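Local coordinates for protein alpha-rhamnosidase (Dictyoglomus thermophilum, PDB 6I60) that probably hydrolyses terminal non-reducing alpha-L-rhamnose residues in alpha-L-rhamnosides, releasing the sugar, at residues Gly525-Tyr530 against Trp570-Tyr575; Thr563-Ile568 against Glu583-Gly588; Lys590-Phe595 against Tyr635-Thr640. All blocks are in the same frame, centred on the assembly; numbering follows the deposited sequence.

Contact 1. Residues Gly525-Tyr530 against Trp570-Tyr575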
loop_
_atom_site.group_PDB
_atom_site.type_symbol
_atom_site.label_atom_id
_atom_site.label_comp_id
_atom_site.label_asym_id
_atom_site.label_seq_id
_atom_site.Cartn_x
_atom_site.Cartn_y
_atom_site.Cartn_z
ATOM N N GLY A 525 -5.208 2.767 -5.802
ATOM C CA GLY A 525 -6.384 2.119 -5.248
ATOM C C GLY A 525 -6.250 1.828 -3.768
ATOM O O GLY A 525 -7.234 1.898 -3.025
ATOM N N PHE A 526 -5.035 1.510 -3.317
ATOM C CA PHE A 526 -4.811 1.231 -1.904
ATOM C C PHE A 526 -4.910 2.500 -1.067
ATOM O O PHE A 526 -5.534 2.500 0.003
ATOM C CB PHE A 526 -3.446 0.570 -1.719
ATOM C CG PHE A 526 -3.218 0.020 -0.345
ATOM C CD1 PHE A 526 -3.684 -1.237 -0.003
ATOM C CD2 PHE A 526 -2.530 0.759 0.604
ATOM C CE1 PHE A 526 -3.471 -1.749 1.264
ATOM C CE2 PHE A 526 -2.315 0.254 1.874
ATOM C CZ PHE A 526 -2.785 -1.001 2.204
ATOM N N TYR A 527 -4.306 3.593 -1.535
ATOM C CA TYR A 527 -4.276 4.814 -0.739
ATOM C C TYR A 527 -5.626 5.517 -0.725
ATOM O O TYR A 527 -5.963 6.183 0.260
ATOM C CB TYR A 527 -3.185 5.749 -1.260
ATOM C CG TYR A 527 -1.800 5.337 -0.821
ATOM C CD1 TYR A 527 -1.585 4.792 0.438
ATOM C CD2 TYR A 527 -0.708 5.485 -1.665
ATOM C CE1 TYR A 527 -0.324 4.410 0.845
ATOM C CE2 TYR A 527 0.560 5.106 -1.266
ATOM C CZ TYR A 527 0.745 4.569 -0.011
ATOM O OH TYR A 527 2.004 4.188 0.393
ATOM N N ARG A 528 -6.409 5.382 -1.798
ATOM C CA ARG A 528 -7.748 5.961 -1.808
ATOM C C ARG A 528 -8.619 5.337 -0.726
ATOM O O ARG A 528 -9.411 6.032 -0.076
ATOM C CB ARG A 528 -8.385 5.784 -3.185
ATOM C CG ARG A 528 -8.024 6.873 -4.180
ATOM C CD ARG A 528 -8.524 6.527 -5.572
ATOM N NE ARG A 528 -9.608 7.407 -6.001
ATOM C CZ ARG A 528 -10.828 6.987 -6.324
ATOM N NH1 ARG A 528 -11.127 5.696 -6.268
ATOM N NH2 ARG A 528 -11.751 7.862 -6.704
ATOM N N LYS A 529 -8.483 4.026 -0.516
ATOM C CA LYS A 529 -9.201 3.372 0.572
ATOM C C LYS A 529 -8.666 3.813 1.928
ATOM O O LYS A 529 -9.440 4.020 2.869
ATOM C CB LYS A 529 -9.104 1.853 0.421
ATOM C CG LYS A 529 -9.768 1.069 1.542
ATOM C CD LYS A 529 -8.738 0.350 2.390
ATOM C CE LYS A 529 -9.399 -0.554 3.415
ATOM N NZ LYS A 529 -8.700 -0.495 4.728
ATOM N N TYR A 530 -7.343 3.963 2.047
ATOM C CA TYR A 530 -6.763 4.373 3.321
ATOM C C TYR A 530 -7.063 5.836 3.619
ATOM O O TYR A 530 -7.257 6.212 4.782
ATOM C CB TYR A 530 -5.254 4.126 3.322
ATOM C CG TYR A 530 -4.615 4.320 4.678
ATOM C CD1 TYR A 530 -5.071 3.618 5.788
ATOM C CD2 TYR A 530 -3.562 5.210 4.852
ATOM C CE1 TYR A 530 -4.490 3.793 7.034
ATOM C CE2 TYR A 530 -2.976 5.391 6.095
ATOM C CZ TYR A 530 -3.444 4.681 7.182
ATOM O OH TYR A 530 -2.866 4.859 8.419
ATOM N N TRP A 570 -1.530 14.330 -1.374
ATOM C CA TRP A 570 -0.701 15.078 -2.313
ATOM C C TRP A 570 0.136 14.146 -3.179
ATOM O O TRP A 570 0.417 14.465 -4.341
ATOM C CB TRP A 570 0.200 16.057 -1.560
ATOM C CG TRP A 570 1.160 16.790 -2.444
ATOM C CD1 TRP A 570 2.475 16.492 -2.649
ATOM C CD2 TRP A 570 0.880 17.942 -3.246
ATOM N NE1 TRP A 570 3.033 17.389 -3.530
ATOM C CE2 TRP A 570 2.074 18.290 -3.911
ATOM C CE3 TRP A 570 -0.264 18.716 -3.468
ATOM C CZ2 TRP A 570 2.157 19.376 -4.780
ATOM C CZ3 TRP A 570 -0.179 19.795 -4.331
ATOM C CH2 TRP A 570 1.022 20.114 -4.977
ATOM N N TYR A 571 0.541 12.995 -2.636
ATOM C CA TYR A 571 1.275 12.018 -3.434
ATOM C C TYR A 571 0.405 11.460 -4.552
ATOM O O TYR A 571 0.886 11.241 -5.671
ATOM C CB TYR A 571 1.789 10.889 -2.540
ATOM C CG TYR A 571 3.087 11.203 -1.827
ATOM C CD1 TYR A 571 3.963 12.160 -2.325
ATOM C CD2 TYR A 571 3.436 10.542 -0.656
ATOM C CE1 TYR A 571 5.148 12.449 -1.677
ATOM C CE2 TYR A 571 4.619 10.826 -0.001
ATOM C CZ TYR A 571 5.470 11.779 -0.516
ATOM O OH TYR A 571 6.649 12.063 0.132
ATOM N N LEU A 572 -0.881 11.230 -4.269
ATOM C CA LEU A 572 -1.783 10.698 -5.284
ATOM C C LEU A 572 -1.971 11.673 -6.440
ATOM O O LEU A 572 -2.207 11.246 -7.576
ATOM C CB LEU A 572 -3.131 10.354 -4.654
ATOM C CG LEU A 572 -3.113 9.206 -3.646
ATOM C CD1 LEU A 572 -4.526 8.839 -3.224
ATOM C CD2 LEU A 572 -2.390 8.000 -4.227
ATOM N N TYR A 573 -1.873 12.976 -6.176
ATOM C CA TYR A 573 -1.944 13.956 -7.252
ATOM C C TYR A 573 -0.596 14.144 -7.936
ATOM O O TYR A 573 -0.550 14.425 -9.138
ATOM C CB TYR A 573 -2.458 15.294 -6.714
ATOM C CG TYR A 573 -2.341 16.428 -7.707
ATOM C CD1 TYR A 573 -3.164 16.486 -8.823
ATOM C CD2 TYR A 573 -1.402 17.436 -7.534
ATOM C CE1 TYR A 573 -3.058 17.517 -9.740
ATOM C CE2 TYR A 573 -1.290 18.472 -8.444
ATOM C CZ TYR A 573 -2.121 18.505 -9.546
ATOM O OH TYR A 573 -2.016 19.529 -10.459
ATOM N N GLN A 574 0.503 13.981 -7.197
ATOM C CA GLN A 574 1.824 14.219 -7.770
ATOM C C GLN A 574 2.224 13.107 -8.732
ATOM O O GLN A 574 2.740 13.380 -9.823
ATOM C CB GLN A 574 2.859 14.361 -6.652
ATOM C CG GLN A 574 4.304 14.439 -7.131
ATOM C CD GLN A 574 5.308 14.421 -5.985
ATOM O OE1 GLN A 574 5.107 13.743 -4.977
ATOM N NE2 GLN A 574 6.398 15.168 -6.139
ATOM N N TYR A 575 1.989 11.851 -8.354
ATOM C CA TYR A 575 2.458 10.712 -9.132
ATOM C C TYR A 575 1.380 10.086 -10.007
ATOM O O TYR A 575 1.703 9.230 -10.837
ATOM C CB TYR A 575 3.042 9.645 -8.198
ATOM C CG TYR A 575 4.421 9.992 -7.681
ATOM C CD1 TYR A 575 5.535 9.906 -8.507
ATOM C CD2 TYR A 575 4.608 10.412 -6.371
ATOM C CE1 TYR A 575 6.798 10.225 -8.041
ATOM C CE2 TYR A 575 5.867 10.733 -5.895
ATOM C CZ TYR A 575 6.957 10.638 -6.735
ATOM O OH TYR A 575 8.210 10.956 -6.267
#
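L572 reaches from helix 564-576 to Y527 and R528 of helix 524-535, joining two helices of the six-hairpin glycosidase domain, the (alpha/alpha)6 barrel of bacterial alpha-L-rhamnosidases. The contact is small and wholly apolar between the segments; no hydrogen bond crosses it, and the nearest CA atoms, of Y527 and L572, are 7.8 Å apart.

Most of the packing is aliphatic. The forked end of L572 straddles the first side-chain carbon of Y527, with CD2 3.8 Å from Y527 CB and CD1 3.9 Å from the same CB. A branched leucine suits this place because its two methyls can share the work: CD1 also meets the aliphatic part of R528, whose side chain runs at about a right angle to that of L572.

The aromatic part of the contact is confined to an edge. L572 CD2 lies near the plane of the Y527 ring rather than over a face. Y527 has its CG anti to its own carbonyl carbon (chi1 -78°), which sets the ring beside A514 and A517 of helix 514-520, whose small side chains can pack against it.

Charge is kept to the periphery. R528 meets the leucine through CG, while its guanidinium group forms a salt bridge through NH1 with E38, near the N-terminal end of the chain. A long side chain with an apolar stem and a charged end fits such a border position. At the two flanks of the leucine fork, CD2 approaches Y527 CD2 at 4.0 Å and CD1 approaches R528 CG at 4.1 Å.

Contact 2. Residues Thr563-Ile568 against Glu583-Gly588; sequences TAYITI and EEHYEG
Y565 and H585 meet with their side chains at about a right angle, the tyrosine hydroxyl arriving at the edge of the imidazole. Their ring planes are turned 74° apart and the centroids lie 5.3 Å from each other. What joins them is the hydrogen bond between Y565 OH and H585 ND1, 2.6 Å long, in which either group could be the donor. The OH lies near the imidazole plane and ND1 near the phenol plane, so each polar atom is met at the rim of the other ring. A tyrosine suits the place because its hydroxyl satisfies a buried histidine nitrogen while its ring packs against the backbone of G588.

Y565 extends with CG trans to its backbone N (chi1 -162°), which carries the ring toward the start of helix 586-599. There CE2 lies 3.9 Å from G588 CA; G588, having no side chain, allows the ring to come this close to the backbone.

H585 occupies the N-cap position of helix 586-599, just after helix 580-584, so Y565 ties helix 564-576 to this junction. F589 of helix 586-599 meets the Y565 ring edge-to-face. From helix 524-535, I534 and R535 touch Y565, and N532 touches H585.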
loop_
_atom_site.group_PDB
_atom_site.type_symbol
_atom_site.label_atom_id
_atom_site.label_comp_id
_atom_site.label_asym_id
_atom_site.label_seq_id
_atom_site.Cartn_x
_atom_site.Cartn_y
_atom_site.Cartn_z
ATOM N N THR A 563 0.359 14.074 9.606
ATOM C CA THR A 563 0.586 14.660 8.290
ATOM C C THR A 563 0.304 13.686 7.154
ATOM O O THR A 563 0.308 14.104 5.991
ATOM C CB THR A 563 2.025 15.164 8.180
ATOM O OG1 THR A 563 2.166 15.956 6.995
ATOM C CG2 THR A 563 2.991 13.992 8.117
ATOM N N ALA A 564 0.059 12.410 7.461
ATOM C CA ALA A 564 -0.191 11.417 6.424
ATOM C C ALA A 564 -1.472 11.693 5.647
ATOM O O ALA A 564 -1.620 11.192 4.527
ATOM C CB ALA A 564 -0.253 10.019 7.041
ATOM N N TYR A 565 -2.398 12.472 6.212
ATOM C CA TYR A 565 -3.641 12.769 5.507
ATOM C C TYR A 565 -3.381 13.620 4.270
ATOM O O TYR A 565 -3.779 13.254 3.158
ATOM C CB TYR A 565 -4.625 13.467 6.445
ATOM C CG TYR A 565 -6.062 13.424 5.969
ATOM C CD1 TYR A 565 -6.458 12.546 4.969
ATOM C CD2 TYR A 565 -7.023 14.263 6.521
ATOM C CE1 TYR A 565 -7.768 12.503 4.533
ATOM C CE2 TYR A 565 -8.336 14.228 6.090
ATOM C CZ TYR A 565 -8.703 13.345 5.096
ATOM O OH TYR A 565 -10.008 13.303 4.662
ATOM N N ILE A 566 -2.711 14.760 4.441
ATOM C CA ILE A 566 -2.456 15.636 3.303
ATOM C C ILE A 566 -1.289 15.127 2.462
ATOM O O ILE A 566 -1.266 15.334 1.243
ATOM C CB ILE A 566 -2.203 17.076 3.777
ATOM C CG1 ILE A 566 -1.043 17.110 4.765
ATOM C CG2 ILE A 566 -3.438 17.656 4.428
ATOM C CD1 ILE A 566 -0.032 18.157 4.440
ATOM N N THR A 567 -0.309 14.467 3.083
ATOM C CA THR A 567 0.871 14.027 2.345
ATOM C C THR A 567 0.520 12.920 1.358
ATOM O O THR A 567 0.849 13.007 0.170
ATOM C CB THR A 567 1.958 13.558 3.314
ATOM O OG1 THR A 567 2.485 14.685 4.023
ATOM C CG2 THR A 567 3.084 12.862 2.562
ATOM N N ILE A 568 -0.154 11.870 1.835
ATOM C CA ILE A 568 -0.525 10.771 0.950
ATOM C C ILE A 568 -1.469 11.264 -0.139
ATOM O O ILE A 568 -1.367 10.855 -1.303
ATOM C CB ILE A 568 -1.138 9.615 1.762
ATOM C CG1 ILE A 568 -0.084 9.004 2.686
ATOM C CG2 ILE A 568 -1.708 8.552 0.839
ATOM C CD1 ILE A 568 -0.639 7.995 3.666
ATOM N N GLU A 583 -9.944 17.366 -3.957
ATOM C CA GLU A 583 -11.205 18.032 -3.646
ATOM C C GLU A 583 -12.062 17.203 -2.699
ATOM O O GLU A 583 -12.762 17.764 -1.847
ATOM C CB GLU A 583 -11.983 18.325 -4.929
ATOM C CG GLU A 583 -11.121 18.720 -6.118
ATOM C CD GLU A 583 -11.924 18.853 -7.401
ATOM O OE1 GLU A 583 -11.463 19.560 -8.324
ATOM O OE2 GLU A 583 -13.015 18.248 -7.485
ATOM N N GLU A 584 -12.019 15.877 -2.828
ATOM C CA GLU A 584 -12.860 15.016 -2.005
ATOM C C GLU A 584 -12.492 15.097 -0.528
ATOM O O GLU A 584 -13.366 14.946 0.335
ATOM C CB GLU A 584 -12.765 13.574 -2.507
ATOM C CG GLU A 584 -13.560 12.568 -1.701
ATOM C CD GLU A 584 -13.263 11.141 -2.110
ATOM O OE1 GLU A 584 -13.560 10.220 -1.319
ATOM O OE2 GLU A 584 -12.731 10.944 -3.225
ATOM N N HIS A 585 -11.218 15.342 -0.212
ATOM C CA HIS A 585 -10.750 15.404 1.168
ATOM C C HIS A 585 -10.282 16.803 1.565
ATOM O O HIS A 585 -9.615 16.957 2.594
ATOM C CB HIS A 585 -9.624 14.394 1.394
ATOM C CG HIS A 585 -10.071 12.965 1.354
ATOM N ND1 HIS A 585 -10.728 12.360 2.404
ATOM C CD2 HIS A 585 -9.946 12.018 0.394
ATOM C CE1 HIS A 585 -10.993 11.105 2.090
ATOM N NE2 HIS A 585 -10.529 10.872 0.876
ATOM N N TYR A 586 -10.624 17.825 0.776
ATOM C CA TYR A 586 -10.107 19.166 1.042
ATOM C C TYR A 586 -10.629 19.718 2.363
ATOM O O TYR A 586 -9.883 20.364 3.107
ATOM C CB TYR A 586 -10.459 20.111 -0.106
ATOM C CG TYR A 586 -9.866 21.491 0.057
ATOM C CD1 TYR A 586 -10.628 22.542 0.553
ATOM C CD2 TYR A 586 -8.540 21.743 -0.273
ATOM C CE1 TYR A 586 -10.089 23.804 0.711
ATOM C CE2 TYR A 586 -7.990 23.005 -0.120
ATOM C CZ TYR A 586 -8.771 24.031 0.373
ATOM O OH TYR A 586 -8.237 25.290 0.531
ATOM N N GLU A 587 -11.907 19.483 2.668
ATOM C CA GLU A 587 -12.456 19.952 3.937
ATOM C C GLU A 587 -11.769 19.285 5.122
ATOM O O GLU A 587 -11.575 19.921 6.164
ATOM C CB GLU A 587 -13.964 19.705 3.981
ATOM C CG GLU A 587 -14.788 20.833 3.380
ATOM C CD GLU A 587 -16.179 20.925 3.980
ATOM O OE1 GLU A 587 -16.616 19.950 4.629
ATOM O OE2 GLU A 587 -16.833 21.975 3.805
ATOM N N GLY A 588 -11.394 18.011 4.984
ATOM C CA GLY A 588 -10.632 17.359 6.034
ATOM C C GLY A 588 -9.258 17.966 6.227
ATOM O O GLY A 588 -8.754 18.019 7.353
#

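Contact 3. Residues Lys590-Phe595 against Tyr635-Thr640; sequences KKYVEF and YHDVIT
D637, V593 and Y592 carry the contact of helix 586-599 with helix 626-648, two members of the helical (alpha/alpha)6 barrel that run roughly antiparallel here. Their axes pass 10.4 Å apart with 144° between the chain directions.

D637 gives up the most surface. Its CB points at the other helix, and OD1 lies in the plane of the Y592 ring at its edge, while the carboxylate is turned 62° from the ring. The modelled spacing of 2.9 Å between OD1 and Y592 CE2 is doubtful at this resolution. The hydrogen-bonding partner of OD2 is T563 OG1, near the start of helix 564-576, and this bond helps to account for an acid in a buried place.

Y592 has its CG trans to the backbone N (chi1 169°), which sets the ring alongside D637 so that its CE2 edge meets OD1.

V593 and V638 hold the nearest pair of CA atoms, 6.8 Å apart. The compact valine at 593, with two methyls on one carbon, meets both D637 and V638 without a long side chain. Y657 of helix 651-672 also packs against it. V593 CG2 lies 4.0 Å from D637 O, and V593 CG1 is 3.9 Å from V638 CG2.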
loop_
_atom_site.group_PDB
_atom_site.type_symbol
_atom_site.label_atom_id
_atom_site.label_comp_id
_atom_site.label_asym_id
_atom_site.label_seq_id
_atom_site.Cartn_x
_atom_site.Cartn_y
_atom_site.Cartn_z
ATOM N N LYS A 590 -8.514 21.211 5.633
ATOM C CA LYS A 590 -8.741 22.491 6.291
ATOM C C LYS A 590 -9.059 22.309 7.767
ATOM O O LYS A 590 -8.708 23.164 8.589
ATOM C CB LYS A 590 -9.874 23.245 5.593
ATOM C CG LYS A 590 -9.420 24.420 4.738
ATOM C CD LYS A 590 -10.602 25.280 4.308
ATOM C CE LYS A 590 -10.557 26.658 4.959
ATOM N NZ LYS A 590 -11.669 27.542 4.497
ATOM N N LYS A 591 -9.711 21.201 8.124
ATOM C CA LYS A 591 -10.076 20.975 9.517
ATOM C C LYS A 591 -8.872 20.550 10.350
ATOM O O LYS A 591 -8.736 20.973 11.503
ATOM C CB LYS A 591 -11.186 19.929 9.607
ATOM C CG LYS A 591 -12.105 20.114 10.803
ATOM C CD LYS A 591 -13.326 19.215 10.708
ATOM C CE LYS A 591 -14.478 19.914 10.004
ATOM N NZ LYS A 591 -15.784 19.276 10.324
ATOM N N TYR A 592 -7.990 19.715 9.790
ATOM C CA TYR A 592 -6.810 19.300 10.541
ATOM C C TYR A 592 -5.835 20.456 10.716
ATOM O O TYR A 592 -5.283 20.651 11.805
ATOM C CB TYR A 592 -6.113 18.124 9.858
ATOM C CG TYR A 592 -4.749 17.850 10.452
ATOM C CD1 TYR A 592 -4.624 17.309 11.726
ATOM C CD2 TYR A 592 -3.588 18.163 9.757
ATOM C CE1 TYR A 592 -3.383 17.070 12.284
ATOM C CE2 TYR A 592 -2.340 17.926 10.308
ATOM C CZ TYR A 592 -2.244 17.379 11.572
ATOM O OH TYR A 592 -1.006 17.141 12.125
ATOM N N VAL A 593 -5.599 21.227 9.650
ATOM C CA VAL A 593 -4.745 22.404 9.765
ATOM C C VAL A 593 -5.328 23.387 10.769
ATOM O O VAL A 593 -4.587 24.048 11.509
ATOM C CB VAL A 593 -4.541 23.040 8.376
ATOM C CG1 VAL A 593 -3.922 24.426 8.495
ATOM C CG2 VAL A 593 -3.675 22.136 7.514
ATOM N N GLU A 594 -6.659 23.483 10.833
ATOM C CA GLU A 594 -7.294 24.309 11.855
ATOM C C GLU A 594 -6.960 23.807 13.254
ATOM O O GLU A 594 -6.752 24.605 14.175
ATOM C CB GLU A 594 -8.808 24.335 11.639
ATOM C CG GLU A 594 -9.480 25.619 12.093
ATOM C CD GLU A 594 -8.785 26.858 11.561
ATOM O OE1 GLU A 594 -8.604 27.817 12.342
ATOM O OE2 GLU A 594 -8.422 26.873 10.363
ATOM N N PHE A 595 -6.904 22.484 13.432
ATOM C CA PHE A 595 -6.548 21.934 14.735
ATOM C C PHE A 595 -5.081 22.186 15.059
ATOM O O PHE A 595 -4.731 22.449 16.215
ATOM C CB PHE A 595 -6.850 20.438 14.786
ATOM C CG PHE A 595 -6.315 19.763 16.015
ATOM C CD1 PHE A 595 -5.172 18.981 15.954
ATOM C CD2 PHE A 595 -6.946 19.923 17.237
ATOM C CE1 PHE A 595 -4.674 18.368 17.087
ATOM C CE2 PHE A 595 -6.452 19.310 18.373
ATOM C CZ PHE A 595 -5.314 18.533 18.298
ATOM N N TYR A 635 4.543 23.823 9.229
ATOM C CA TYR A 635 4.818 24.566 8.004
ATOM C C TYR A 635 4.572 23.697 6.778
ATOM O O TYR A 635 4.062 24.177 5.758
ATOM C CB TYR A 635 6.256 25.088 8.027
ATOM C CG TYR A 635 6.701 25.778 6.756
ATOM C CD1 TYR A 635 6.501 27.137 6.576
ATOM C CD2 TYR A 635 7.335 25.070 5.744
ATOM C CE1 TYR A 635 6.910 27.772 5.418
ATOM C CE2 TYR A 635 7.745 25.696 4.582
ATOM C CZ TYR A 635 7.532 27.048 4.428
ATOM O OH TYR A 635 7.937 27.682 3.277
ATOM N N HIS A 636 4.921 22.411 6.863
ATOM C CA HIS A 636 4.707 21.503 5.741
ATOM C C HIS A 636 3.225 21.362 5.418
ATOM O O HIS A 636 2.830 21.408 4.246
ATOM C CB HIS A 636 5.326 20.139 6.053
ATOM C CG HIS A 636 5.226 19.151 4.932
ATOM N ND1 HIS A 636 4.068 18.456 4.654
ATOM C CD2 HIS A 636 6.142 18.733 4.028
ATOM C CE1 HIS A 636 4.274 17.658 3.621
ATOM N NE2 HIS A 636 5.525 17.806 3.223
ATOM N N ASP A 637 2.386 21.200 6.445
ATOM C CA ASP A 637 0.962 20.997 6.209
ATOM C C ASP A 637 0.295 22.250 5.657
ATOM O O ASP A 637 -0.637 22.148 4.851
ATOM C CB ASP A 637 0.273 20.547 7.499
ATOM C CG ASP A 637 0.600 19.108 7.864
ATOM O OD1 ASP A 637 0.151 18.639 8.933
ATOM O OD2 ASP A 637 1.311 18.446 7.080
ATOM N N VAL A 638 0.759 23.428 6.065
ATOM C CA VAL A 638 0.148 24.670 5.608
ATOM C C VAL A 638 0.614 25.021 4.199
ATOM O O VAL A 638 -0.163 25.537 3.386
ATOM C CB VAL A 638 0.448 25.798 6.614
ATOM C CG1 VAL A 638 -0.044 27.135 6.095
ATOM C CG2 VAL A 638 -0.188 25.485 7.960
ATOM N N ILE A 639 1.878 24.735 3.876
ATOM C CA ILE A 639 2.405 25.087 2.560
ATOM C C ILE A 639 1.738 24.250 1.474
ATOM O O ILE A 639 1.293 24.778 0.448
ATOM C CB ILE A 639 3.936 24.930 2.535
ATOM C CG1 ILE A 639 4.606 26.232 2.963
ATOM C CG2 ILE A 639 4.421 24.548 1.142
ATOM C CD1 ILE A 639 4.405 27.361 1.976
ATOM N N THR A 640 1.654 22.933 1.684
ATOM C CA THR A 640 1.052 22.073 0.671
ATOM C C THR A 640 -0.457 22.273 0.588
ATOM O O THR A 640 -1.050 22.055 -0.475
ATOM C CB THR A 640 1.380 20.605 0.951
ATOM O OG1 THR A 640 0.650 20.162 2.099
ATOM C CG2 THR A 640 2.874 20.423 1.197
#

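Overall arrangement
All three contacts lie in the six-hairpin glycosidase domain and form a chain of helix-to-helix packing. Contact 1 and contact 2, with centres about 10 Å apart, share helix 564-576 and touch where Y527 CG meets I568 CG2 at 3.6 Å. Contact 2 and contact 3, about 9 Å between centres, share helix 586-599, and I566 also brings helix 564-576 against helix 626-648. Contacts 1 and 3 are about 18 Å apart between centres and do not touch. In sequence the segments of contacts 1 and 2 alternate, whereas contact 3 follows both. Helices 524-535, 564-576, 586-599 and 626-648 are thereby linked into one continuous part of the barrel.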